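Local coordinates for fibronectin-binding protein (Streptococcus pyogenes, PDB 5A0L) that mediates covalent attachment of the streptococcus to its host through an internal thioester, as part of a fibronectin-binding surface adhesin, at residues 6-11 with 36-41; 17-22 with 68-73; 82-87 with 135-140. All blocks are in the same frame, centred on the assembly; numbering follows the deposited sequence.

Interaction 1: residues 6-11 with 36-41; sequences TVPNFK and KVNLKG
The amide of Asn38 meets Pro8 at its edge, where Pro8 O lies almost in the amide plane and receives a nearly straight hydrogen bond from Asn38 ND2 (2.8 Å, 175°). The Pro8 ring passes slantwise by the same amide, with CG 4.0 Å from Asn38 OD1, and Val7 CB touches Asn38 ND2 at 3.8 Å. The second flat group, the amide of Asn9, has its face laid against the peptide between Lys40 and Gly41, and Asn9 OD1 stands 3.1 Å from Lys40 C. Gly41 N, though near, is not placed for a hydrogen bond to that oxygen. With CG anti to the backbone N (chi1 -174°), Asn9 reaches back over the turn that follows strand 35-39.

Pro8 O is also met by Gly41 CA, whose C-H points toward it at 3.2 Å. Two waters fill in where the backbones do not pair directly. One accepts from Phe10 N and Gly41 N and lies 2.8 Å from Asn38 OD1, to which it can donate; the other accepts from Lys40 N and lies 2.7 Å from Phe10 O, to which it can donate. Pro8 packs on Tyr20 and Tyr22. Asn38 ND2 has a second acceptor in Ser42 O.

The chemistry is thus that of an extended N-terminal arm without regular secondary structure, held by one buried side-chain amide and by water. Because ND2 serves two carbonyl oxygens while OD1 faces a water, this assigns the amide's orientation and should restrain its rotation.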
loop_
_atom_site.group_PDB
_atom_site.type_symbol
_atom_site.label_atom_id
_atom_site.label_comp_id
_atom_site.label_asym_id
_atom_site.label_seq_id
_atom_site.Cartn_x
_atom_site.Cartn_y
_atom_site.Cartn_z
ATOM N N THR A 6 -9.402 -16.280 -10.990
ATOM C CA THR A 6 -8.795 -17.432 -10.227
ATOM C C THR A 6 -7.864 -16.949 -9.116
ATOM O O THR A 6 -7.085 -16.003 -9.302
ATOM C CB THR A 6 -7.999 -18.376 -11.154
ATOM O OG1 THR A 6 -8.769 -18.619 -12.325
ATOM C CG2 THR A 6 -7.714 -19.721 -10.477
ATOM N N VAL A 7 -7.953 -17.609 -7.962
ATOM C CA VAL A 7 -7.071 -17.307 -6.821
ATOM C C VAL A 7 -6.202 -18.524 -6.483
ATOM O O VAL A 7 -6.597 -19.665 -6.680
ATOM C CB VAL A 7 -7.815 -16.796 -5.560
ATOM C CG1 VAL A 7 -8.492 -15.465 -5.845
ATOM C CG2 VAL A 7 -8.779 -17.817 -5.007
ATOM N N PRO A 8 -5.023 -18.272 -5.923
ATOM C CA PRO A 8 -4.163 -19.363 -5.499
ATOM C C PRO A 8 -4.675 -20.026 -4.216
ATOM O O PRO A 8 -5.443 -19.450 -3.445
ATOM C CB PRO A 8 -2.831 -18.661 -5.248
ATOM C CG PRO A 8 -3.223 -17.250 -4.866
ATOM C CD PRO A 8 -4.392 -16.953 -5.756
ATOM N N ASN A 9 -4.238 -21.245 -3.973
ATOM C CA ASN A 9 -4.539 -21.951 -2.735
ATOM C C ASN A 9 -3.269 -22.625 -2.214
ATOM O O ASN A 9 -2.897 -23.726 -2.632
ATOM C CB ASN A 9 -5.667 -22.966 -2.922
ATOM C CG ASN A 9 -6.105 -23.606 -1.610
ATOM O OD1 ASN A 9 -5.521 -23.364 -0.554
ATOM N ND2 ASN A 9 -7.138 -24.417 -1.675
ATOM N N PHE A 10 -2.596 -21.948 -1.287
ATOM C CA PHE A 10 -1.339 -22.406 -0.698
ATOM C C PHE A 10 -1.537 -22.531 0.802
ATOM O O PHE A 10 -2.077 -21.639 1.438
ATOM C CB PHE A 10 -0.194 -21.423 -1.018
ATOM C CG PHE A 10 0.325 -21.537 -2.440
ATOM C CD1 PHE A 10 -0.392 -21.030 -3.489
ATOM C CD2 PHE A 10 1.516 -22.162 -2.711
ATOM C CE1 PHE A 10 0.055 -21.151 -4.786
ATOM C CE2 PHE A 10 1.983 -22.278 -4.008
ATOM C CZ PHE A 10 1.237 -21.781 -5.048
ATOM N N LYS A 11 -1.055 -23.606 1.386
ATOM C CA LYS A 11 -1.087 -23.794 2.839
ATOM C C LYS A 11 0.303 -23.536 3.430
ATOM O O LYS A 11 1.310 -24.086 2.978
ATOM C CB LYS A 11 -1.544 -25.206 3.211
ATOM C CG LYS A 11 -1.645 -25.399 4.734
ATOM C CD LYS A 11 -2.698 -26.421 5.148
ATOM C CE LYS A 11 -2.376 -27.810 4.641
ATOM N NZ LYS A 11 -1.245 -28.423 5.389
ATOM N N LYS A 36 -1.401 -8.868 -3.286
ATOM C CA LYS A 36 -2.610 -9.458 -2.740
ATOM C C LYS A 36 -2.298 -10.376 -1.589
ATOM O O LYS A 36 -1.184 -10.910 -1.512
ATOM C CB LYS A 36 -3.380 -10.283 -3.799
ATOM C CG LYS A 36 -3.582 -9.619 -5.150
ATOM C CD LYS A 36 -4.582 -8.470 -5.149
ATOM C CE LYS A 36 -4.866 -8.047 -6.596
ATOM N NZ LYS A 36 -5.690 -6.857 -6.712
ATOM N N VAL A 37 -3.280 -10.601 -0.739
ATOM C CA VAL A 37 -3.242 -11.656 0.253
ATOM C C VAL A 37 -4.513 -12.499 0.161
ATOM O O VAL A 37 -5.608 -11.999 -0.135
ATOM C CB VAL A 37 -3.091 -11.126 1.704
ATOM C CG1 VAL A 37 -1.748 -10.418 1.871
ATOM C CG2 VAL A 37 -4.223 -10.202 2.107
ATOM N N ASN A 38 -4.376 -13.788 0.457
ATOM C CA ASN A 38 -5.542 -14.649 0.615
ATOM C C ASN A 38 -5.279 -15.765 1.610
ATOM O O ASN A 38 -4.125 -15.929 2.075
ATOM C CB ASN A 38 -6.151 -15.125 -0.741
ATOM C CG ASN A 38 -5.536 -16.386 -1.287
ATOM O OD1 ASN A 38 -4.359 -16.681 -1.064
ATOM N ND2 ASN A 38 -6.328 -17.107 -2.103
ATOM N N LEU A 39 -6.305 -16.523 1.962
ATOM C CA LEU A 39 -6.228 -17.491 3.027
ATOM C C LEU A 39 -6.775 -18.815 2.487
ATOM O O LEU A 39 -7.974 -18.978 2.285
ATOM C CB LEU A 39 -7.042 -17.045 4.241
ATOM C CG LEU A 39 -7.020 -17.976 5.439
ATOM C CD1 LEU A 39 -5.633 -18.086 6.023
ATOM C CD2 LEU A 39 -7.996 -17.484 6.499
ATOM N N LYS A 40 -5.870 -19.762 2.235
ATOM C CA LYS A 40 -6.190 -21.108 1.779
ATOM C C LYS A 40 -7.273 -21.090 0.703
ATOM O O LYS A 40 -8.297 -21.780 0.789
ATOM C CB LYS A 40 -6.554 -21.988 2.964
ATOM C CG LYS A 40 -5.345 -22.173 3.909
ATOM C CD LYS A 40 -5.623 -23.095 5.073
ATOM C CE LYS A 40 -6.317 -22.385 6.220
ATOM N NZ LYS A 40 -6.425 -23.282 7.405
ATOM N N GLY A 41 -7.004 -20.307 -0.329
ATOM C CA GLY A 41 -7.874 -20.314 -1.501
ATOM C C GLY A 41 -9.109 -19.428 -1.447
ATOM O O GLY A 41 -9.948 -19.481 -2.340
HETATM O O HOH W 1 -3.949 -19.341 -0.372
HETATM O O HOH W 2 -3.051 -19.386 2.505
#

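Interaction 2: residues 17-22 with 68-73; sequences YPWYGY and YKKIDG
Tyr68 O accepts the backbone N-H of Trp19 N at 3.0 Å, in the carbonyl plane and with an N-H...O angle of 154°. The same oxygen touches Pro18 CD and lies at the edge of the indole, near its plane. The return bond, from Tyr68 N to Trp19 O, is weak (2.8 Å, 129°), so this antiparallel hydrogen-bonded pair is lopsided. The short axes of strands 19-22 and 68-72 make an angle of 106°, and no second bridge forms between the two segments.

Side chains take over where the backbones diverge. Trp19 and Tyr68 project from the same face of the sheet, and Trp19 CB lies 4.1 Å from Tyr68 CB. The Tyr68 ring turns an edge toward the other strand: Tyr68 CD2 is 3.7 Å from Gly21 N, at a position where glycine leaves room for it, while the phenol OH bonds to Gln201 O.

Two lysines use their carbon chains against aromatic rings. Lys69 CB sits over one face of Tyr17, 3.9 Å from the ring centroid, a CH-pi contact; the Tyr17 OH goes on to Lys194 NZ. Lys70 crosses the indole, with Lys70 CB 3.7 Å from Trp19 NE1 and CD above one face near the rim. Two bends toward the end of its chain, at chi3 and chi4, fold the tip of Lys70 round, and its NZ donates to Val209 O near the C-terminus. Phe193 meets Trp19 edge-to-face.

Strands 19-23 and 66-72 stand at the two ends of the strand order, so their meeting is the seam that closes the six-stranded antiparallel barrel of this thioester-domain protein.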
loop_
_atom_site.group_PDB
_atom_site.type_symbol
_atom_site.label_atom_id
_atom_site.label_comp_id
_atom_site.label_asym_id
_atom_site.label_seq_id
_atom_site.Cartn_x
_atom_site.Cartn_y
_atom_site.Cartn_z
ATOM N N TYR A 17 1.143 -18.322 10.674
ATOM C CA TYR A 17 1.336 -17.413 9.540
ATOM C C TYR A 17 0.610 -17.994 8.329
ATOM O O TYR A 17 1.252 -18.440 7.381
ATOM C CB TYR A 17 2.823 -17.150 9.233
ATOM C CG TYR A 17 3.590 -16.428 10.343
ATOM C CD1 TYR A 17 3.806 -16.996 11.599
ATOM C CD2 TYR A 17 4.006 -15.155 10.174
ATOM C CE1 TYR A 17 4.472 -16.298 12.596
ATOM C CE2 TYR A 17 4.668 -14.463 11.165
ATOM C CZ TYR A 17 4.889 -15.011 12.372
ATOM O OH TYR A 17 5.548 -14.237 13.331
ATOM N N PRO A 18 -0.728 -17.997 8.351
ATOM C CA PRO A 18 -1.442 -18.813 7.361
ATOM C C PRO A 18 -1.800 -18.094 6.046
ATOM O O PRO A 18 -2.237 -18.771 5.105
ATOM C CB PRO A 18 -2.709 -19.204 8.121
ATOM C CG PRO A 18 -3.000 -17.970 8.949
ATOM C CD PRO A 18 -1.626 -17.521 9.412
ATOM N N TRP A 19 -1.670 -16.763 5.995
ATOM C CA TRP A 19 -2.060 -16.008 4.797
ATOM C C TRP A 19 -0.961 -16.060 3.763
ATOM O O TRP A 19 0.213 -15.868 4.084
ATOM C CB TRP A 19 -2.340 -14.537 5.189
ATOM C CG TRP A 19 -3.603 -14.370 5.970
ATOM C CD1 TRP A 19 -3.783 -14.593 7.300
ATOM C CD2 TRP A 19 -4.897 -13.987 5.461
ATOM N NE1 TRP A 19 -5.104 -14.389 7.657
ATOM C CE2 TRP A 19 -5.799 -14.005 6.540
ATOM C CE3 TRP A 19 -5.373 -13.592 4.194
ATOM C CZ2 TRP A 19 -7.148 -13.677 6.382
ATOM C CZ3 TRP A 19 -6.684 -13.257 4.070
ATOM C CH2 TRP A 19 -7.559 -13.338 5.133
ATOM N N TYR A 20 -1.337 -16.301 2.507
ATOM C CA TYR A 20 -0.421 -16.232 1.376
ATOM C C TYR A 20 -0.431 -14.798 0.825
ATOM O O TYR A 20 -1.506 -14.266 0.543
ATOM C CB TYR A 20 -0.882 -17.228 0.315
ATOM C CG TYR A 20 -0.057 -17.335 -0.948
ATOM C CD1 TYR A 20 1.309 -17.252 -0.961
ATOM C CD2 TYR A 20 -0.692 -17.510 -2.165
ATOM C CE1 TYR A 20 2.038 -17.350 -2.132
ATOM C CE2 TYR A 20 -0.002 -17.609 -3.342
ATOM C CZ TYR A 20 1.361 -17.511 -3.361
ATOM O OH TYR A 20 2.075 -17.609 -4.531
ATOM N N GLY A 21 0.754 -14.195 0.704
ATOM C CA GLY A 21 0.928 -12.905 0.118
ATOM C C GLY A 21 1.738 -13.017 -1.143
ATOM O O GLY A 21 2.775 -13.696 -1.143
ATOM N N TYR A 22 1.336 -12.315 -2.192
ATOM C CA TYR A 22 1.901 -12.544 -3.499
ATOM C C TYR A 22 1.759 -11.329 -4.392
ATOM O O TYR A 22 0.857 -10.487 -4.204
ATOM C CB TYR A 22 1.230 -13.756 -4.221
ATOM C CG TYR A 22 -0.281 -13.774 -4.136
ATOM C CD1 TYR A 22 -0.931 -14.281 -3.022
ATOM C CD2 TYR A 22 -1.083 -13.306 -5.199
ATOM C CE1 TYR A 22 -2.315 -14.338 -2.930
ATOM C CE2 TYR A 22 -2.471 -13.385 -5.113
ATOM C CZ TYR A 22 -3.076 -13.901 -3.985
ATOM O OH TYR A 22 -4.454 -13.988 -3.844
ATOM N N TYR A 68 2.156 -15.027 5.943
ATOM C CA TYR A 68 1.924 -13.887 6.779
ATOM C C TYR A 68 0.934 -14.189 7.895
ATOM O O TYR A 68 -0.014 -14.962 7.733
ATOM C CB TYR A 68 1.330 -12.768 5.891
ATOM C CG TYR A 68 2.296 -12.151 4.954
ATOM C CD1 TYR A 68 3.036 -11.038 5.348
ATOM C CD2 TYR A 68 2.479 -12.643 3.644
ATOM C CE1 TYR A 68 3.960 -10.465 4.555
ATOM C CE2 TYR A 68 3.449 -12.071 2.829
ATOM C CZ TYR A 68 4.199 -10.960 3.304
ATOM O OH TYR A 68 5.121 -10.326 2.482
ATOM N N LYS A 69 1.144 -13.470 9.012
ATOM C CA LYS A 69 0.198 -13.417 10.122
ATOM C C LYS A 69 -0.586 -12.102 10.063
ATOM O O LYS A 69 0.032 -11.046 9.921
ATOM C CB LYS A 69 0.984 -13.513 11.452
ATOM C CG LYS A 69 0.155 -13.302 12.698
ATOM C CD LYS A 69 1.038 -13.337 13.945
ATOM C CE LYS A 69 1.235 -14.687 14.489
ATOM N NZ LYS A 69 1.724 -14.416 15.869
ATOM N N LYS A 70 -1.916 -12.207 10.198
ATOM C CA LYS A 70 -2.772 -11.006 10.108
ATOM C C LYS A 70 -2.966 -10.391 11.498
ATOM O O LYS A 70 -3.369 -11.090 12.424
ATOM C CB LYS A 70 -4.096 -11.393 9.496
ATOM C CG LYS A 70 -5.015 -10.200 9.231
ATOM C CD LYS A 70 -6.274 -10.557 8.498
ATOM C CE LYS A 70 -7.281 -11.299 9.319
ATOM N NZ LYS A 70 -8.034 -10.386 10.216
ATOM N N ILE A 71 -2.737 -9.078 11.571
ATOM C CA ILE A 71 -2.799 -8.265 12.817
ATOM C C ILE A 71 -3.729 -7.087 12.547
ATOM O O ILE A 71 -3.760 -6.549 11.444
ATOM C CB ILE A 71 -1.365 -7.744 13.189
ATOM C CG1 ILE A 71 -0.472 -8.991 13.424
ATOM C CG2 ILE A 71 -1.295 -6.845 14.430
ATOM C CD1 ILE A 71 0.977 -8.690 13.601
ATOM N N ASP A 72 -4.493 -6.680 13.558
ATOM C CA ASP A 72 -5.327 -5.482 13.364
ATOM C C ASP A 72 -4.444 -4.233 13.300
ATOM O O ASP A 72 -3.491 -4.073 14.077
ATOM C CB ASP A 72 -6.387 -5.347 14.467
ATOM C CG ASP A 72 -7.712 -6.137 14.155
ATOM O OD1 ASP A 72 -7.864 -6.876 13.136
ATOM O OD2 ASP A 72 -8.636 -5.996 14.959
ATOM N N GLY A 73 -4.716 -3.361 12.340
ATOM C CA GLY A 73 -4.027 -2.107 12.276
ATOM C C GLY A 73 -4.404 -1.196 13.430
ATOM O O GLY A 73 -5.548 -1.210 13.885
#

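Interaction 3: residues 82-87 with 135-140; sequences AANPRV and SDSAPL
Ser135 closes helix 120-135, whose C-terminal end and following loop pack on the loop joining helices 75-81 and 92-105, in the helical part of the thioester domain. Ser135 O accepts Asn84 N (3.2 Å, 152°) in the carbonyl plane; Ala82 CB and the Pro85 ring nitrogen crowd the same oxygen. A water that accepts from Ala83 N lies close by.

Asp136 is the first residue to leave helical geometry. Its carboxylate turns back, OD2 taking a hydrogen bond from Ser135 OG and another from Leu52 N, while OD1 rests against Ala83 CB. Its backbone O is joined to Asn84 ND2 through a second water.

Ser137, in a left-handed conformation (phi 53°, psi 40°), faces the loop. Its OG donates to Asn84 O at 2.7 Å, from a position tilted out of that carbonyl's plane, and CB lies over one face of the Arg86 guanidinium. That group is held chiefly elsewhere: NE donates to Tyr133 O and the cation makes a cation-pi contact with the Tyr133 ring.

Ala138 adds a weak bond at the guanidinium edge, Ala138 O being 3.0 Å from Arg86 NH2. Beyond it, Pro139 CA reaches the same edge, 4.1 Å from Arg86 NH2.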
loop_
_atom_site.group_PDB
_atom_site.type_symbol
_atom_site.label_atom_id
_atom_site.label_comp_id
_atom_site.label_asym_id
_atom_site.label_seq_id
_atom_site.Cartn_x
_atom_site.Cartn_y
_atom_site.Cartn_z
ATOM N N ALA A 82 6.650 -0.788 11.046
ATOM C CA ALA A 82 7.338 0.124 10.143
ATOM C C ALA A 82 8.824 0.282 10.532
ATOM O O ALA A 82 9.159 0.211 11.717
ATOM C CB ALA A 82 6.692 1.481 10.152
ATOM N N ALA A 83 9.664 0.613 9.555
ATOM C CA ALA A 83 11.096 0.800 9.803
ATOM C C ALA A 83 11.459 2.209 10.251
ATOM O O ALA A 83 12.365 2.362 11.054
ATOM C CB ALA A 83 11.922 0.435 8.579
ATOM N N ASN A 84 10.782 3.222 9.724
ATOM C CA ASN A 84 11.107 4.607 10.020
ATOM C C ASN A 84 9.849 5.469 9.856
ATOM O O ASN A 84 9.785 6.310 8.958
ATOM C CB ASN A 84 12.240 5.098 9.122
ATOM C CG ASN A 84 12.770 6.466 9.538
ATOM O OD1 ASN A 84 12.580 6.904 10.674
ATOM N ND2 ASN A 84 13.406 7.145 8.619
ATOM N N PRO A 85 8.868 5.229 10.725
ATOM C CA PRO A 85 7.580 5.878 10.534
ATOM C C PRO A 85 7.665 7.376 10.771
ATOM O O PRO A 85 8.474 7.849 11.616
ATOM C CB PRO A 85 6.683 5.192 11.553
ATOM C CG PRO A 85 7.619 4.668 12.614
ATOM C CD PRO A 85 8.864 4.282 11.858
ATOM N N ARG A 86 6.828 8.126 10.083
ATOM C CA ARG A 86 6.781 9.574 10.190
ATOM C C ARG A 86 5.825 9.924 11.302
ATOM O O ARG A 86 4.611 9.971 11.108
ATOM C CB ARG A 86 6.347 10.153 8.853
ATOM C CG ARG A 86 6.407 11.682 8.786
ATOM C CD ARG A 86 5.919 12.226 7.458
ATOM N NE ARG A 86 6.789 11.840 6.362
ATOM C CZ ARG A 86 7.889 12.475 5.990
ATOM N NH1 ARG A 86 8.332 13.535 6.677
ATOM N NH2 ARG A 86 8.586 12.016 4.959
ATOM N N VAL A 87 6.386 10.156 12.483
ATOM C CA VAL A 87 5.617 10.455 13.665
ATOM C C VAL A 87 5.972 11.850 14.173
ATOM O O VAL A 87 7.146 12.151 14.418
ATOM C CB VAL A 87 5.910 9.421 14.734
ATOM C CG1 VAL A 87 5.177 9.706 16.047
ATOM C CG2 VAL A 87 5.598 8.029 14.255
ATOM N N SER A 135 5.392 5.291 6.303
ATOM C CA SER A 135 6.011 4.105 6.908
ATOM C C SER A 135 7.534 4.226 7.011
ATOM O O SER A 135 8.136 3.640 7.944
ATOM C CB SER A 135 5.677 2.827 6.109
ATOM O OG SER A 135 6.193 2.855 4.794
ATOM N N ASP A 136 8.141 4.895 6.042
ATOM C CA ASP A 136 9.590 4.985 5.903
ATOM C C ASP A 136 10.110 6.414 5.860
ATOM O O ASP A 136 11.287 6.638 5.623
ATOM C CB ASP A 136 10.045 4.165 4.670
ATOM C CG ASP A 136 9.904 2.686 4.904
ATOM O OD1 ASP A 136 10.842 2.106 5.523
ATOM O OD2 ASP A 136 8.874 2.081 4.544
ATOM N N SER A 137 9.207 7.373 6.113
ATOM C CA SER A 137 9.595 8.780 6.052
ATOM C C SER A 137 10.270 9.100 4.723
ATOM O O SER A 137 11.181 9.898 4.652
ATOM C CB SER A 137 10.439 9.196 7.260
ATOM O OG SER A 137 9.714 8.984 8.454
ATOM N N ALA A 138 9.734 8.532 3.636
ATOM C CA ALA A 138 10.256 8.854 2.307
ATOM C C ALA A 138 9.994 10.342 2.051
ATOM O O ALA A 138 8.878 10.792 2.250
ATOM C CB ALA A 138 9.557 8.024 1.228
ATOM N N PRO A 139 10.999 11.098 1.612
ATOM C CA PRO A 139 10.818 12.576 1.578
ATOM C C PRO A 139 9.771 13.204 0.636
ATOM O O PRO A 139 9.026 14.177 0.974
ATOM C CB PRO A 139 12.236 13.068 1.243
ATOM C CG PRO A 139 13.138 12.004 1.699
ATOM C CD PRO A 139 12.414 10.697 1.610
ATOM N N LEU A 140 9.723 12.666 -0.545
ATOM C CA LEU A 140 8.799 13.203 -1.598
ATOM C C LEU A 140 8.859 14.754 -1.810
ATOM O O LEU A 140 7.829 15.439 -1.828
ATOM C CB LEU A 140 7.320 12.754 -1.394
ATOM C CG LEU A 140 7.136 11.232 -1.400
ATOM C CD1 LEU A 140 5.674 10.893 -1.150
ATOM C CD2 LEU A 140 7.604 10.628 -2.721
HETATM O O HOH W 3 8.637 0.560 6.975
HETATM O O HOH W 4 14.161 6.015 6.217
#

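How the interactions relate
Interactions 1 and 2 are two parts of one barrel, with centres 11 Å apart. Strand 19-23 lies between them: Asn38 O is 2.8 Å from Tyr20 N and Lys36 N is 2.9 Å from Tyr22 O, both probable hydrogen bonds. It thus pairs with 35-39 along one edge and meets 66-72 at the seam on the other, while the N-terminal arm lies against its Tyr20 and Tyr22 side chains. Interaction 3 belongs to the helical part of the chain, its centre about 30 Å from that of interaction 1 and about 22 Å from that of interaction 2, touching neither. Bound zinc ions lie about 6 Å from the Tyr17 side chain and about 13 Å from that of Ala83.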